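Local coordinates for integral membrane indolylacetylinositol arabinosyltransferase EmbB (Mycolicibacterium smegmatis MC2 155, PDB 7BVC), which probably polymerises arabinose into the arabinan of arabinogalactan as a membrane-embedded arabinosyltransferase of mycobacterial cell-wall synthesis, at residues D155-F161 and Q176-D182; Q74-L79 and R186-V190. One frame throughout, in Å; residues are numbered along the deposited sequence.

Interaction 1 of 2, residues D155-F161 and Q176-D182; sequences DGTYADF and QRTGYPD
Arg177, just before strand 178-180, reaches across to the neighbouring strand and lays its guanidinium on the ring of Tyr158, a cation-pi stack that crosses an antiparallel pair of strands. The side chain can be followed outward. CB, CG and CD pass alongside Asp160 OD1, and NE keeps a long salt bridge to the same oxygen, Arg177 NE to Asp160 OD1 being 3.7 Å. With CG anti to the backbone N (chi1 173°) and the chain extended as far as NE, the flat group is carried to the tyrosine. There CZ stands 3.8 Å from the centroid of the Tyr158 ring, the two planes only 14° apart. NH2 lies over the CG side of the ring, off its centre, while NH1 is nearer CE1. On the opposite ring face is the backbone N of Tyr180, and the phenol oxygen ends beside the ring of Pro181.

Beneath this stack runs an antiparallel beta pair, 157-159 with 178-180, joined by a long irregular connection. Ala159 N donates to Thr178 O (2.9 Å) and Thr178 N to Ala159 O (3.0 Å); Tyr180 N bonds Thr157 O, whereas the return bond from Thr157 N is weak. Gly179, paired with Tyr158, brings its CA to 3.1 Å from Thr157 O in a CA-H...O contact.

The other sheet face, bearing Ala159 and Thr178, packs on Ala133, while Phe161 and Gln176 extend the contact to strand 134-136 and helix 137-140 of the concanavalin-like domain. On the other side of 157-159, Tyr158 and Asp160 share backbone hydrogen bonds with Thr151 and Glu149.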
loop_
_atom_site.group_PDB
_atom_site.type_symbol
_atom_site.label_atom_id
_atom_site.label_comp_id
_atom_site.label_asym_id
_atom_site.label_seq_id
_atom_site.Cartn_x
_atom_site.Cartn_y
_atom_site.Cartn_z
ATOM N N ASP B 155 36.611 -11.527 17.435
ATOM C CA ASP B 155 36.783 -10.926 18.753
ATOM C C ASP B 155 36.685 -9.407 18.677
ATOM O O ASP B 155 35.951 -8.784 19.449
ATOM C CB ASP B 155 38.125 -11.347 19.351
ATOM C CG ASP B 155 38.177 -12.825 19.672
ATOM O OD1 ASP B 155 37.112 -13.406 19.965
ATOM O OD2 ASP B 155 39.281 -13.405 19.626
ATOM N N GLY B 156 37.418 -8.801 17.754
ATOM C CA GLY B 156 37.365 -7.365 17.572
ATOM C C GLY B 156 38.521 -6.904 16.720
ATOM O O GLY B 156 39.459 -7.654 16.434
ATOM N N THR B 157 38.442 -5.640 16.318
ATOM C CA THR B 157 39.484 -5.017 15.514
ATOM C C THR B 157 40.504 -4.374 16.444
ATOM O O THR B 157 40.143 -3.534 17.276
ATOM C CB THR B 157 38.887 -3.976 14.567
ATOM O OG1 THR B 157 37.670 -4.482 14.008
ATOM C CG2 THR B 157 39.858 -3.660 13.447
ATOM N N TYR B 158 41.772 -4.757 16.303
ATOM C CA TYR B 158 42.813 -4.305 17.221
ATOM C C TYR B 158 44.097 -4.038 16.453
ATOM O O TYR B 158 44.618 -4.926 15.766
ATOM C CB TYR B 158 43.045 -5.332 18.333
ATOM C CG TYR B 158 42.018 -5.245 19.439
ATOM C CD1 TYR B 158 42.081 -4.238 20.391
ATOM C CD2 TYR B 158 40.977 -6.157 19.520
ATOM C CE1 TYR B 158 41.141 -4.148 21.396
ATOM C CE2 TYR B 158 40.033 -6.076 20.523
ATOM C CZ TYR B 158 40.120 -5.068 21.457
ATOM O OH TYR B 158 39.185 -4.976 22.462
ATOM N N ALA B 159 44.600 -2.812 16.582
ATOM C CA ALA B 159 45.847 -2.382 15.968
ATOM C C ALA B 159 46.904 -2.187 17.049
ATOM O O ALA B 159 46.671 -1.484 18.040
ATOM C CB ALA B 159 45.648 -1.089 15.178
ATOM N N ASP B 160 48.050 -2.827 16.856
ATOM C CA ASP B 160 49.173 -2.809 17.776
ATOM C C ASP B 160 50.353 -2.107 17.121
ATOM O O ASP B 160 50.588 -2.253 15.918
ATOM C CB ASP B 160 49.590 -4.226 18.173
ATOM C CG ASP B 160 48.505 -4.962 18.923
ATOM O OD1 ASP B 160 47.675 -4.296 19.568
ATOM O OD2 ASP B 160 48.481 -6.207 18.869
ATOM N N PHE B 161 51.113 -1.385 17.937
ATOM C CA PHE B 161 52.221 -0.562 17.470
ATOM C C PHE B 161 53.505 -0.988 18.165
ATOM O O PHE B 161 54.189 -0.157 18.770
ATOM C CB PHE B 161 51.951 0.920 17.729
ATOM C CG PHE B 161 51.087 1.573 16.693
ATOM C CD1 PHE B 161 49.708 1.532 16.791
ATOM C CD2 PHE B 161 51.656 2.237 15.622
ATOM C CE1 PHE B 161 48.916 2.136 15.838
ATOM C CE2 PHE B 161 50.867 2.841 14.668
ATOM C CZ PHE B 161 49.497 2.791 14.777
ATOM N N GLN B 176 50.466 0.619 22.956
ATOM C CA GLN B 176 49.643 1.317 21.979
ATOM C C GLN B 176 48.558 0.428 21.374
ATOM O O GLN B 176 47.981 0.789 20.343
ATOM C CB GLN B 176 50.537 1.900 20.879
ATOM C CG GLN B 176 49.935 3.063 20.104
ATOM C CD GLN B 176 49.606 4.251 20.983
ATOM O OE1 GLN B 176 50.454 4.743 21.725
ATOM N NE2 GLN B 176 48.369 4.725 20.899
ATOM N N ARG B 177 48.272 -0.720 21.983
ATOM C CA ARG B 177 47.189 -1.572 21.508
ATOM C C ARG B 177 45.866 -0.829 21.602
ATOM O O ARG B 177 45.426 -0.466 22.697
ATOM C CB ARG B 177 47.136 -2.857 22.325
ATOM C CG ARG B 177 45.945 -3.738 22.010
ATOM C CD ARG B 177 46.207 -5.162 22.444
ATOM N NE ARG B 177 45.318 -6.104 21.776
ATOM C CZ ARG B 177 44.110 -6.435 22.218
ATOM N NH1 ARG B 177 43.638 -5.900 23.335
ATOM N NH2 ARG B 177 43.371 -7.304 21.543
ATOM N N THR B 178 45.228 -0.601 20.458
ATOM C CA THR B 178 44.003 0.183 20.431
ATOM C C THR B 178 43.002 -0.469 19.494
ATOM O O THR B 178 43.374 -0.983 18.437
ATOM C CB THR B 178 44.282 1.625 19.985
ATOM O OG1 THR B 178 45.241 2.222 20.865
ATOM C CG2 THR B 178 43.011 2.461 20.002
ATOM N N GLY B 179 41.730 -0.443 19.875
ATOM C CA GLY B 179 40.710 -0.997 19.002
ATOM C C GLY B 179 39.371 -1.102 19.692
ATOM O O GLY B 179 39.076 -0.351 20.627
ATOM N N TYR B 180 38.564 -2.044 19.208
ATOM C CA TYR B 180 37.220 -2.251 19.714
ATOM C C TYR B 180 36.874 -3.730 19.652
ATOM O O TYR B 180 37.226 -4.401 18.670
ATOM C CB TYR B 180 36.191 -1.442 18.920
ATOM C CG TYR B 180 36.361 0.054 19.053
ATOM C CD1 TYR B 180 37.188 0.757 18.188
ATOM C CD2 TYR B 180 35.703 0.761 20.047
ATOM C CE1 TYR B 180 37.352 2.119 18.309
ATOM C CE2 TYR B 180 35.859 2.125 20.175
ATOM C CZ TYR B 180 36.684 2.799 19.302
ATOM O OH TYR B 180 36.846 4.159 19.422
ATOM N N PRO B 181 36.195 -4.268 20.678
ATOM C CA PRO B 181 35.783 -5.675 20.679
ATOM C C PRO B 181 34.426 -5.899 20.015
ATOM O O PRO B 181 33.507 -6.477 20.606
ATOM C CB PRO B 181 35.745 -6.010 22.173
ATOM C CG PRO B 181 35.316 -4.728 22.805
ATOM C CD PRO B 181 35.868 -3.604 21.952
ATOM N N ASP B 182 34.291 -5.440 18.774
ATOM C CA ASP B 182 33.053 -5.559 18.025
ATOM C C ASP B 182 33.226 -6.555 16.891
ATOM O O ASP B 182 34.144 -6.397 16.076
ATOM C CB ASP B 182 32.636 -4.196 17.464
ATOM C CG ASP B 182 31.139 -4.076 17.272
ATOM O OD1 ASP B 182 30.400 -4.938 17.789
ATOM O OD2 ASP B 182 30.701 -3.115 16.604
#

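Interaction 2 of 2, residues Q74-L79 and R186-V190; sequences QAPLEL and RPAIV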
loop_
_atom_site.group_PDB
_atom_site.type_symbol
_atom_site.label_atom_id
_atom_site.label_comp_id
_atom_site.label_asym_id
_atom_site.label_seq_id
_atom_site.Cartn_x
_atom_site.Cartn_y
_atom_site.Cartn_z
ATOM N N GLN B 74 31.129 -10.219 0.983
ATOM C CA GLN B 74 31.420 -8.840 1.365
ATOM C C GLN B 74 32.209 -8.722 2.661
ATOM O O GLN B 74 32.357 -7.612 3.178
ATOM C CB GLN B 74 30.141 -8.002 1.479
ATOM C CG GLN B 74 29.504 -7.664 0.146
ATOM C CD GLN B 74 28.362 -6.680 0.279
ATOM O OE1 GLN B 74 28.201 -6.035 1.314
ATOM N NE2 GLN B 74 27.558 -6.562 -0.769
ATOM N N ALA B 75 32.721 -9.824 3.204
ATOM C CA ALA B 75 33.486 -9.778 4.443
ATOM C C ALA B 75 34.236 -11.086 4.658
ATOM O O ALA B 75 33.677 -12.167 4.436
ATOM C CB ALA B 75 32.576 -9.493 5.637
ATOM N N PRO B 76 35.494 -11.033 5.084
ATOM C CA PRO B 76 36.247 -12.270 5.320
ATOM C C PRO B 76 35.953 -12.872 6.683
ATOM O O PRO B 76 35.102 -12.369 7.421
ATOM C CB PRO B 76 37.701 -11.804 5.214
ATOM C CG PRO B 76 37.654 -10.405 5.727
ATOM C CD PRO B 76 36.318 -9.835 5.316
ATOM N N LEU B 77 36.645 -13.959 7.023
ATOM C CA LEU B 77 36.602 -14.493 8.378
ATOM C C LEU B 77 37.609 -13.798 9.285
ATOM O O LEU B 77 37.255 -13.326 10.369
ATOM C CB LEU B 77 36.868 -16.001 8.369
ATOM C CG LEU B 77 35.806 -16.920 7.780
ATOM C CD1 LEU B 77 36.317 -18.347 7.744
ATOM C CD2 LEU B 77 34.539 -16.828 8.603
ATOM N N GLU B 78 38.867 -13.733 8.854
ATOM C CA GLU B 78 39.935 -13.114 9.620
ATOM C C GLU B 78 40.799 -12.288 8.684
ATOM O O GLU B 78 40.950 -12.617 7.505
ATOM C CB GLU B 78 40.797 -14.163 10.336
ATOM C CG GLU B 78 40.019 -15.108 11.237
ATOM C CD GLU B 78 40.768 -16.396 11.517
ATOM O OE1 GLU B 78 40.161 -17.479 11.392
ATOM O OE2 GLU B 78 41.965 -16.323 11.866
ATOM N N LEU B 79 41.367 -11.208 9.216
ATOM C CA LEU B 79 42.269 -10.352 8.455
ATOM C C LEU B 79 43.437 -9.983 9.353
ATOM O O LEU B 79 43.253 -9.293 10.358
ATOM C CB LEU B 79 41.551 -9.095 7.953
ATOM C CG LEU B 79 42.262 -8.202 6.933
ATOM C CD1 LEU B 79 41.239 -7.495 6.071
ATOM C CD2 LEU B 79 43.165 -7.182 7.602
ATOM N N ARG B 186 34.292 -5.970 10.715
ATOM C CA ARG B 186 35.126 -6.629 9.720
ATOM C C ARG B 186 34.970 -5.926 8.375
ATOM O O ARG B 186 33.846 -5.777 7.888
ATOM C CB ARG B 186 34.754 -8.102 9.598
ATOM C CG ARG B 186 34.721 -8.821 10.932
ATOM C CD ARG B 186 35.134 -10.276 10.811
ATOM N NE ARG B 186 34.130 -11.087 10.129
ATOM C CZ ARG B 186 32.960 -11.433 10.655
ATOM N NH1 ARG B 186 32.628 -11.034 11.874
ATOM N NH2 ARG B 186 32.114 -12.175 9.956
ATOM N N PRO B 187 36.062 -5.487 7.755
ATOM C CA PRO B 187 35.948 -4.651 6.556
ATOM C C PRO B 187 35.407 -5.436 5.372
ATOM O O PRO B 187 35.383 -6.667 5.351
ATOM C CB PRO B 187 37.389 -4.200 6.312
ATOM C CG PRO B 187 38.212 -5.293 6.891
ATOM C CD PRO B 187 37.464 -5.768 8.101
ATOM N N ALA B 188 34.961 -4.688 4.368
ATOM C CA ALA B 188 34.479 -5.253 3.115
ATOM C C ALA B 188 35.648 -5.337 2.144
ATOM O O ALA B 188 36.287 -4.322 1.849
ATOM C CB ALA B 188 33.348 -4.410 2.529
ATOM N N ILE B 189 35.927 -6.534 1.658
ATOM C CA ILE B 189 37.095 -6.768 0.820
ATOM C C ILE B 189 36.701 -6.697 -0.646
ATOM O O ILE B 189 35.742 -7.339 -1.087
ATOM C CB ILE B 189 37.744 -8.123 1.149
ATOM C CG1 ILE B 189 38.054 -8.217 2.642
ATOM C CG2 ILE B 189 39.012 -8.316 0.336
ATOM C CD1 ILE B 189 39.185 -7.340 3.080
ATOM N N VAL B 190 37.448 -5.894 -1.401
ATOM C CA VAL B 190 37.396 -5.914 -2.859
ATOM C C VAL B 190 38.750 -6.212 -3.479
ATOM O O VAL B 190 38.815 -6.822 -4.564
ATOM C CB VAL B 190 36.837 -4.572 -3.389
ATOM C CG1 VAL B 190 37.148 -4.371 -4.858
ATOM C CG2 VAL B 190 35.340 -4.497 -3.152
#
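Pro76 meets the segment 186-190 with both its ring and its carbonyl. The carbonyl oxygen accepts a nearly straight hydrogen bond from Arg186, NE to Pro76 O being 3.1 Å with 167° at the hydrogen. The oxygen lies at the edge of the guanidinium, close to its plane, although the donor is tilted 22° from the carbonyl plane. The Arg186 chain is bent at chi2 and again at chi3 (-71°), which brings NE to this oxygen, and Arg186 CD passes 3.7 Å from Leu77 O.

On the ring side, Pro76 CD touches Ile189 CG1 at 3.6 Å, the two side chains crossing at about a right angle. Leu79 adds its CD1 branch, which lies 3.6 Å from Ile189 CD1 and 3.8 Å from Pro187 CG.

Both segments are irregular connections within the concanavalin-like domain, brought together from positions more than a hundred residues apart; the first leads into strand 80-84 and the second into strand 191-192. Without a beta ladder between them, the backbones meet through a CA-H...O contact, Ala188 CA to Gln74 O at 3.2 Å.

Farther out, the carbonyl of Arg186 is held by Arg128 NE and that of Ala188 by Thr101 OG1. Leu79 shares backbone bonding with Ser152, and Leu77 with Glu209. Met114 of strand 114-118 packs against both Leu79 and Pro187, while Leu71 touches Ile189.

How the interactions relate
Both contacts belong to the concanavalin-like domain, but interaction 2 is buried and interaction 1 only partly so. The former joins two loops distant in sequence; the latter joins two segments separated by fourteen residues, all within the much longer chain excursion between 74-79 and 186-190. Their centres are about 16 Å apart, and residues 176-182 lead almost directly into 186-190. Chemistry follows place. Where strands run side by side, backbone pairing carries interaction 1 and an arginine stacks on an aromatic ring; between the loops, an arginine instead bonds a main-chain carbonyl, and prolines, a leucine and an isoleucine make the apolar contacts.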